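Local coordinates for flagellar basal body protein (Helicobacter pylori, PDB 5NPY), which probably serves as a building block of the flagellar hook, the flexible joint that links the bacterial motor to its filament, at residues L310-P315 and M339-G344; A509-Q514 and N541-W546. All coordinates share one frame; numbering follows the deposited sequence.

Contact 1: residues L310-P315 and M339-G344; sequences LEIANP and MELKKG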
ATOM      1  N   LEU A 310       5.033   9.437  35.812  1.00 29.85           N
ATOM      2  CA  LEU A 310       4.741   8.426  36.815  1.00 28.87           C
ATOM      3  C   LEU A 310       5.032   8.991  38.203  1.00 37.22           C
ATOM      4  O   LEU A 310       5.899   9.855  38.380  1.00 34.74           O
ATOM      5  CB  LEU A 310       5.568   7.160  36.577  1.00 25.61           C
ATOM      6  CG  LEU A 310       5.361   6.460  35.235  1.00 35.53           C
ATOM      7  CD1 LEU A 310       6.289   5.251  35.139  1.00 44.42           C
ATOM      8  CD2 LEU A 310       3.908   6.036  35.032  1.00 26.90           C
ATOM      9  N   GLU A 311       4.305   8.487  39.196  1.00 36.69           N
ATOM     10  CA  GLU A 311       4.379   9.046  40.536  1.00 38.68           C
ATOM     11  C   GLU A 311       4.252   7.938  41.566  1.00 39.63           C
ATOM     12  O   GLU A 311       3.288   7.167  41.535  1.00 42.11           O
ATOM     13  CB  GLU A 311       3.275  10.088  40.729  1.00 39.87           C
ATOM     14  CG  GLU A 311       3.033  10.489  42.163  1.00 44.54           C
ATOM     15  CD  GLU A 311       1.704  11.188  42.340  1.00 44.49           C
ATOM     16  OE1 GLU A 311       0.656  10.551  42.067  1.00 45.25           O
ATOM     17  OE2 GLU A 311       1.715  12.378  42.726  1.00 41.95           O
ATOM     18  N   ILE A 312       5.216   7.861  42.476  1.00 39.00           N
ATOM     19  CA  ILE A 312       5.164   6.927  43.594  1.00 41.05           C
ATOM     20  C   ILE A 312       4.657   7.701  44.801  1.00 44.57           C
ATOM     21  O   ILE A 312       5.318   8.625  45.283  1.00 47.97           O
ATOM     22  CB  ILE A 312       6.528   6.286  43.866  1.00 42.32           C
ATOM     23  CG1 ILE A 312       7.113   5.744  42.566  1.00 41.94           C
ATOM     24  CG2 ILE A 312       6.393   5.146  44.882  1.00 37.35           C
ATOM     25  CD1 ILE A 312       8.473   5.117  42.747  1.00 48.41           C
ATOM     26  N   ALA A 313       3.471   7.333  45.280  1.00 50.11           N
ATOM     27  CA  ALA A 313       2.761   8.098  46.291  1.00 42.21           C
ATOM     28  C   ALA A 313       2.367   7.199  47.453  1.00 45.53           C
ATOM     29  O   ALA A 313       2.061   6.016  47.276  1.00 45.62           O
ATOM     30  CB  ALA A 313       1.504   8.761  45.705  1.00 40.64           C
ATOM     31  N   ASN A 314       2.385   7.779  48.653  1.00 54.35           N
ATOM     32  CA  ASN A 314       1.874   7.115  49.839  1.00 48.78           C
ATOM     33  C   ASN A 314       0.447   7.571  50.051  1.00 49.55           C
ATOM     34  O   ASN A 314       0.222   8.778  50.226  1.00 50.40           O
ATOM     35  CB  ASN A 314       2.725   7.450  51.055  1.00 51.79           C
ATOM     36  CG  ASN A 314       2.206   6.809  52.329  1.00 52.96           C
ATOM     37  OD1 ASN A 314       1.216   6.087  52.315  1.00 48.17           O
ATOM     38  ND2 ASN A 314       2.893   7.058  53.440  1.00 51.80           N
ATOM     39  N   PRO A 315      -0.548   6.669  50.034  1.00 51.66           N
ATOM     40  CA  PRO A 315      -1.939   7.117  50.179  1.00 50.30           C
ATOM     41  C   PRO A 315      -2.305   7.450  51.623  1.00 57.70           C
ATOM     42  O   PRO A 315      -3.071   8.387  51.871  1.00 54.30           O
ATOM     43  CB  PRO A 315      -2.751   5.927  49.641  1.00 44.62           C
ATOM     44  CG  PRO A 315      -1.758   4.783  49.434  1.00 43.56           C
ATOM     45  CD  PRO A 315      -0.445   5.201  49.994  1.00 48.57           C
ATOM     46  N   MET A 339      13.883   7.904  51.276  1.00 35.82           N
ATOM     47  CA  MET A 339      13.000   8.991  51.110  1.00 38.69           C
ATOM     48  C   MET A 339      11.695   8.662  51.759  1.00 50.55           C
ATOM     49  O   MET A 339      11.202   7.563  51.648  1.00 48.75           O
ATOM     50  CB  MET A 339      12.813   9.255  49.644  1.00 43.07           C
ATOM     51  CG  MET A 339      11.868  10.372  49.343  1.00 48.62           C
ATOM     52  SD  MET A 339      11.615  10.497  47.594  1.00 63.27           S
ATOM     53  CE  MET A 339      11.664  12.234  47.356  1.00 65.06           C
ATOM     54  N   GLU A 340      11.163   9.653  52.453  1.00 53.19           N
ATOM     55  CA  GLU A 340       9.940   9.541  53.189  1.00 51.25           C
ATOM     56  C   GLU A 340       8.771  10.088  52.439  1.00 54.33           C
ATOM     57  O   GLU A 340       8.779  11.210  52.004  1.00 58.22           O
ATOM     58  CB  GLU A 340      10.063  10.302  54.500  1.00 58.06           C
ATOM     59  CG  GLU A 340       8.742  10.488  55.224  1.00 68.82           C
ATOM     60  CD  GLU A 340       8.863  11.271  56.511  1.00 72.37           C
ATOM     61  OE1 GLU A 340       8.840  12.502  56.447  1.00 70.95           O
ATOM     62  OE2 GLU A 340       8.973  10.649  57.576  1.00 73.86           O
ATOM     63  N   LEU A 341       7.758   9.271  52.301  1.00 48.48           N
ATOM     64  CA  LEU A 341       6.523   9.670  51.640  1.00 58.83           C
ATOM     65  C   LEU A 341       5.387   9.600  52.650  1.00 70.82           C
ATOM     66  O   LEU A 341       5.056   8.519  53.148  1.00 64.05           O
ATOM     67  CB  LEU A 341       6.226   8.786  50.433  1.00 63.66           C
ATOM     68  CG  LEU A 341       7.305   8.660  49.365  1.00 61.30           C
ATOM     69  CD1 LEU A 341       6.890   7.596  48.364  1.00 57.88           C
ATOM     70  CD2 LEU A 341       7.542  10.003  48.683  1.00 60.98           C
ATOM     71  N   LYS A 342       4.812  10.751  52.963  1.00 83.75           N
ATOM     72  CA  LYS A 342       3.523  10.823  53.619  1.00 90.17           C
ATOM     73  C   LYS A 342       2.490  11.146  52.545  1.00 89.84           C
ATOM     74  O   LYS A 342       2.803  11.162  51.350  1.00 89.89           O
ATOM     75  CB  LYS A 342       3.551  11.851  54.754  1.00 97.37           C
ATOM     76  CG  LYS A 342       3.630  13.292  54.282  1.00100.83           C
ATOM     77  CD  LYS A 342       3.569  14.277  55.441  1.00101.29           C
ATOM     78  CE  LYS A 342       4.941  14.516  56.042  1.00100.25           C
ATOM     79  NZ  LYS A 342       5.002  15.816  56.770  1.00 98.17           N
ATOM     80  N   LYS A 343       1.250  11.413  52.966  1.00 88.62           N
ATOM     81  CA  LYS A 343       0.155  11.603  52.017  1.00 80.75           C
ATOM     82  C   LYS A 343       0.482  12.683  50.989  1.00 79.79           C
ATOM     83  O   LYS A 343       0.297  12.487  49.783  1.00 89.62           O
ATOM     84  CB  LYS A 343      -1.131  11.945  52.773  1.00 80.64           C
ATOM     85  CG  LYS A 343      -2.367  12.060  51.896  1.00 81.31           C
ATOM     86  CD  LYS A 343      -3.253  13.228  52.319  1.00 84.35           C
ATOM     87  CE  LYS A 343      -2.567  14.574  52.073  1.00 82.40           C
ATOM     88  NZ  LYS A 343      -2.239  14.815  50.630  1.00 76.78           N
ATOM     89  N   GLY A 344       0.997  13.823  51.444  1.00 70.57           N
ATOM     90  CA  GLY A 344       1.240  14.916  50.521  1.00 68.22           C
ATOM     91  C   GLY A 344       2.469  14.731  49.652  1.00 58.72           C
ATOM     92  O   GLY A 344       2.537  15.284  48.551  1.00 51.28           O
TER
HETATM   93  O   HOH W   1       1.988  10.693  48.327  1.00 52.64           O
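N314 reaches across to the backbone of L341, and the main link between these two pieces of chain is therefore a side-chain amide meeting a peptide carbonyl. The amide, in the loop just after strand 308-313, extends toward L341 with its CG anti to the backbone N (chi1 178°). From there N314 ND2 donates to L341 O over 2.6 Å, with the N-H pointing almost straight at the acceptor (172°). The carbonyl oxygen lies practically in the plane of the amide, whereas the amide nitrogen sits tilted out of the plane of the carbonyl. Behind this bond the two side chains meet at their roots, N314 CB lying 3.8 Å from L341 CB. L341 then turns its CD1 branch toward strand 308-313, where it touches I312 O at 3.6 Å and approaches the methyl CG2 of I312 more loosely; F322 of strand 320-325 borders both apolar residues. Further on, the CA of K343 directs its hydrogen at N314 O in a C-H...O contact of 3.3 Å. A water accepts from N314 N (3.0 Å) and probably donates to K343 O (2.9 Å), bridging the two backbones. No direct backbone hydrogen bond links the segments; instead a buried asparagine holds the last carbonyl of strand 339-341, an outermost strand of a different sheet within this chain. Since N314 ND2 also bonds to T318 O and N314 OD1 weakly to S316 N, the amide is probably fixed in its flip, with both of its N-H groups put to use.

Contact 2: residues A509-Q514 and N541-W546; sequences AFTNDQ and NPILGW
F510 (chi1 -55°) and I543 (chi1 -49°) share nearly the same first torsion, each with its leading carbon (CG, CG1) anti to the carbonyl carbon; F510 turns its ring to P542, I543 its CG1 branch along A509. The ring's CE2 touches P542 CB at 3.7 Å and P542 CA at much the same distance; the two side chains meet at a slant. I543 CG1 packs 3.5 Å from A509 O, and the branch ends in CD1 against the methyl CG2 of T511, 3.8 Å away. The side chains of T511 and I543 cross there at about a right angle. Between these side-chain contacts lies a single antiparallel hydrogen-bonded pair, A509 with I543, closed by both of its bonds. A509 N gives its hydrogen to I543 O over 2.9 Å, in the carbonyl plane and on a lone pair. The return bond from I543 N to A509 O is shorter, 2.7 Å, and arrives tilted from the plane of its carbonyl. A509 O also receives a longer C-H...O contact from the CA of P542, so one oxygen is approached by two successive residues of the partner chain. The methyl of A509 and the side chain of I543 project to the same side of the pair. This is an antiparallel bridge that adds the short strand 543-544 to the end of the longer strand 499-509. P542 rests on I109 and F114 of the neighbouring strands 107-109 and 114-116, while the F510 ring meets W96 at a steep inclination, just ahead of strand 97-100.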
ATOM      1  N   ALA A 509       0.398 -13.822 -40.799  1.00 50.62           N
ATOM      2  CA  ALA A 509       1.373 -14.383 -41.719  1.00 52.84           C
ATOM      3  C   ALA A 509       0.790 -15.615 -42.398  1.00 50.84           C
ATOM      4  O   ALA A 509      -0.267 -16.126 -42.019  1.00 45.17           O
ATOM      5  CB  ALA A 509       2.682 -14.736 -41.001  1.00 48.71           C
ATOM      6  N   PHE A 510       1.505 -16.087 -43.414  1.00 48.76           N
ATOM      7  CA  PHE A 510       1.103 -17.256 -44.173  1.00 46.37           C
ATOM      8  C   PHE A 510       2.347 -18.031 -44.557  1.00 50.48           C
ATOM      9  O   PHE A 510       3.425 -17.455 -44.716  1.00 49.35           O
ATOM     10  CB  PHE A 510       0.333 -16.886 -45.438  1.00 48.82           C
ATOM     11  CG  PHE A 510      -0.864 -16.020 -45.191  1.00 48.87           C
ATOM     12  CD1 PHE A 510      -0.732 -14.643 -45.092  1.00 44.37           C
ATOM     13  CD2 PHE A 510      -2.128 -16.583 -45.072  1.00 49.34           C
ATOM     14  CE1 PHE A 510      -1.841 -13.845 -44.869  1.00 48.01           C
ATOM     15  CE2 PHE A 510      -3.240 -15.792 -44.853  1.00 45.35           C
ATOM     16  CZ  PHE A 510      -3.097 -14.423 -44.746  1.00 45.32           C
ATOM     17  N   THR A 511       2.188 -19.343 -44.710  1.00 51.86           N
ATOM     18  CA  THR A 511       3.298 -20.155 -45.187  1.00 52.74           C
ATOM     19  C   THR A 511       3.512 -20.024 -46.690  1.00 54.33           C
ATOM     20  O   THR A 511       4.539 -20.495 -47.196  1.00 52.70           O
ATOM     21  CB  THR A 511       3.080 -21.628 -44.828  1.00 54.19           C
ATOM     22  OG1 THR A 511       1.859 -22.097 -45.424  1.00 50.88           O
ATOM     23  CG2 THR A 511       3.032 -21.813 -43.305  1.00 50.50           C
ATOM     24  N   ASN A 512       2.583 -19.394 -47.413  1.00 53.54           N
ATOM     25  CA  ASN A 512       2.770 -19.165 -48.847  1.00 55.22           C
ATOM     26  C   ASN A 512       2.066 -17.858 -49.240  1.00 59.44           C
ATOM     27  O   ASN A 512       0.901 -17.866 -49.642  1.00 61.49           O
ATOM     28  CB  ASN A 512       2.250 -20.334 -49.665  1.00 50.04           C
ATOM     29  CG  ASN A 512       2.522 -20.152 -51.135  1.00 47.36           C
ATOM     30  OD1 ASN A 512       3.569 -19.623 -51.500  1.00 47.80           O
ATOM     31  ND2 ASN A 512       1.576 -20.550 -51.988  1.00 41.45           N
ATOM     32  N   ASP A 513       2.806 -16.746 -49.161  1.00 54.26           N
ATOM     33  CA  ASP A 513       2.245 -15.453 -49.559  1.00 54.34           C
ATOM     34  C   ASP A 513       1.905 -15.410 -51.043  1.00 55.28           C
ATOM     35  O   ASP A 513       1.022 -14.645 -51.453  1.00 50.79           O
ATOM     36  CB  ASP A 513       3.216 -14.317 -49.226  1.00 53.59           C
ATOM     37  CG  ASP A 513       3.263 -13.998 -47.750  1.00 50.26           C
ATOM     38  OD1 ASP A 513       4.360 -13.655 -47.266  1.00 47.20           O
ATOM     39  OD2 ASP A 513       2.207 -14.088 -47.076  1.00 52.97           O
ATOM     40  N   GLN A 514       2.602 -16.208 -51.863  1.00 55.01           N
ATOM     41  CA  GLN A 514       2.281 -16.296 -53.286  1.00 50.74           C
ATOM     42  C   GLN A 514       0.850 -16.783 -53.519  1.00 50.35           C
ATOM     43  O   GLN A 514       0.258 -16.482 -54.564  1.00 53.55           O
ATOM     44  CB  GLN A 514       3.270 -17.226 -54.000  1.00 42.19           C
ATOM     45  CG  GLN A 514       4.735 -17.018 -53.646  1.00 52.59           C
ATOM     46  CD  GLN A 514       5.660 -18.057 -54.299  1.00 56.09           C
ATOM     47  OE1 GLN A 514       5.484 -18.424 -55.469  1.00 52.87           O
ATOM     48  NE2 GLN A 514       6.647 -18.536 -53.535  1.00 44.47           N
ATOM     49  N   ASN A 541      -3.777 -21.303 -44.084  1.00 59.23           N
ATOM     50  CA  ASN A 541      -4.591 -20.526 -43.163  1.00 60.57           C
ATOM     51  C   ASN A 541      -3.759 -19.416 -42.522  1.00 60.67           C
ATOM     52  O   ASN A 541      -2.531 -19.533 -42.412  1.00 56.30           O
ATOM     53  CB  ASN A 541      -5.177 -21.422 -42.079  1.00 56.74           C
ATOM     54  CG  ASN A 541      -6.287 -22.292 -42.593  1.00 56.84           C
ATOM     55  OD1 ASN A 541      -7.010 -21.903 -43.505  1.00 59.88           O
ATOM     56  ND2 ASN A 541      -6.432 -23.480 -42.012  1.00 57.73           N
ATOM     57  N   PRO A 542      -4.403 -18.329 -42.088  1.00 52.98           N
ATOM     58  CA  PRO A 542      -3.638 -17.200 -41.550  1.00 49.36           C
ATOM     59  C   PRO A 542      -3.042 -17.564 -40.207  1.00 49.28           C
ATOM     60  O   PRO A 542      -3.685 -18.204 -39.373  1.00 54.44           O
ATOM     61  CB  PRO A 542      -4.684 -16.088 -41.426  1.00 41.18           C
ATOM     62  CG  PRO A 542      -5.959 -16.826 -41.204  1.00 48.76           C
ATOM     63  CD  PRO A 542      -5.855 -18.076 -42.038  1.00 48.99           C
ATOM     64  N   ILE A 543      -1.793 -17.169 -40.013  1.00 49.25           N
ATOM     65  CA  ILE A 543      -1.059 -17.464 -38.792  1.00 46.99           C
ATOM     66  C   ILE A 543      -1.042 -16.202 -37.936  1.00 51.77           C
ATOM     67  O   ILE A 543      -0.513 -15.163 -38.359  1.00 49.56           O
ATOM     68  CB  ILE A 543       0.364 -17.953 -39.105  1.00 47.27           C
ATOM     69  CG1 ILE A 543       0.326 -19.054 -40.168  1.00 44.93           C
ATOM     70  CG2 ILE A 543       1.063 -18.431 -37.838  1.00 43.32           C
ATOM     71  CD1 ILE A 543       1.660 -19.255 -40.877  1.00 46.35           C
ATOM     72  N   LEU A 544      -1.644 -16.284 -36.748  1.00 52.32           N
ATOM     73  CA  LEU A 544      -1.658 -15.164 -35.814  1.00 49.97           C
ATOM     74  C   LEU A 544      -0.240 -14.666 -35.590  1.00 48.95           C
ATOM     75  O   LEU A 544       0.678 -15.459 -35.367  1.00 52.45           O
ATOM     76  CB  LEU A 544      -2.287 -15.597 -34.491  1.00 50.70           C
ATOM     77  CG  LEU A 544      -3.022 -14.568 -33.632  1.00 47.02           C
ATOM     78  CD1 LEU A 544      -4.254 -14.080 -34.350  1.00 37.56           C
ATOM     79  CD2 LEU A 544      -3.401 -15.182 -32.290  1.00 48.30           C
ATOM     80  N   GLY A 545      -0.064 -13.345 -35.663  1.00 41.57           N
ATOM     81  CA  GLY A 545       1.268 -12.772 -35.780  1.00 42.93           C
ATOM     82  C   GLY A 545       2.145 -12.945 -34.560  1.00 43.56           C
ATOM     83  O   GLY A 545       3.369 -12.821 -34.671  1.00 41.11           O
ATOM     84  N   TRP A 546       1.553 -13.252 -33.409  1.00 43.26           N
ATOM     85  CA  TRP A 546       2.238 -13.247 -32.128  1.00 41.04           C
ATOM     86  C   TRP A 546       2.041 -14.583 -31.430  1.00 47.76           C
ATOM     87  O   TRP A 546       1.024 -15.254 -31.623  1.00 52.16           O
ATOM     88  CB  TRP A 546       1.719 -12.111 -31.236  1.00 30.80           C
ATOM     89  CG  TRP A 546       0.201 -12.019 -31.195  1.00 40.88           C
ATOM     90  CD1 TRP A 546      -0.659 -12.805 -30.465  1.00 38.10           C
ATOM     91  CD2 TRP A 546      -0.625 -11.090 -31.914  1.00 38.93           C
ATOM     92  NE1 TRP A 546      -1.961 -12.416 -30.685  1.00 35.41           N
ATOM     93  CE2 TRP A 546      -1.971 -11.367 -31.567  1.00 44.05           C
ATOM     94  CE3 TRP A 546      -0.361 -10.056 -32.818  1.00 31.16           C
ATOM     95  CZ2 TRP A 546      -3.047 -10.635 -32.087  1.00 42.53           C
ATOM     96  CZ3 TRP A 546      -1.425  -9.333 -33.330  1.00 36.18           C
ATOM     97  CH2 TRP A 546      -2.753  -9.628 -32.967  1.00 39.22           C
TER

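How the contacts relate
Contacts 1 and 2 lie on opposite sides of the chain's centre, with their nearest atoms about 68 Å apart, and they follow one another along the sequence without sharing any element. Both are partly buried and cover a similar area, but three of the six touching residues are exposed in contact 1 and one of six in contact 2. In contact 1 the ends of strands from two sheets, and the loops after them, are bridged by a side-chain amide and a water, with lysines at the exposed margin. Contact 2 instead joins strand 543-544 to the end of strand 499-509 through one residue pair. Here the amide serves where two sheets come close, a single backbone bridge where a strand end gains a neighbour.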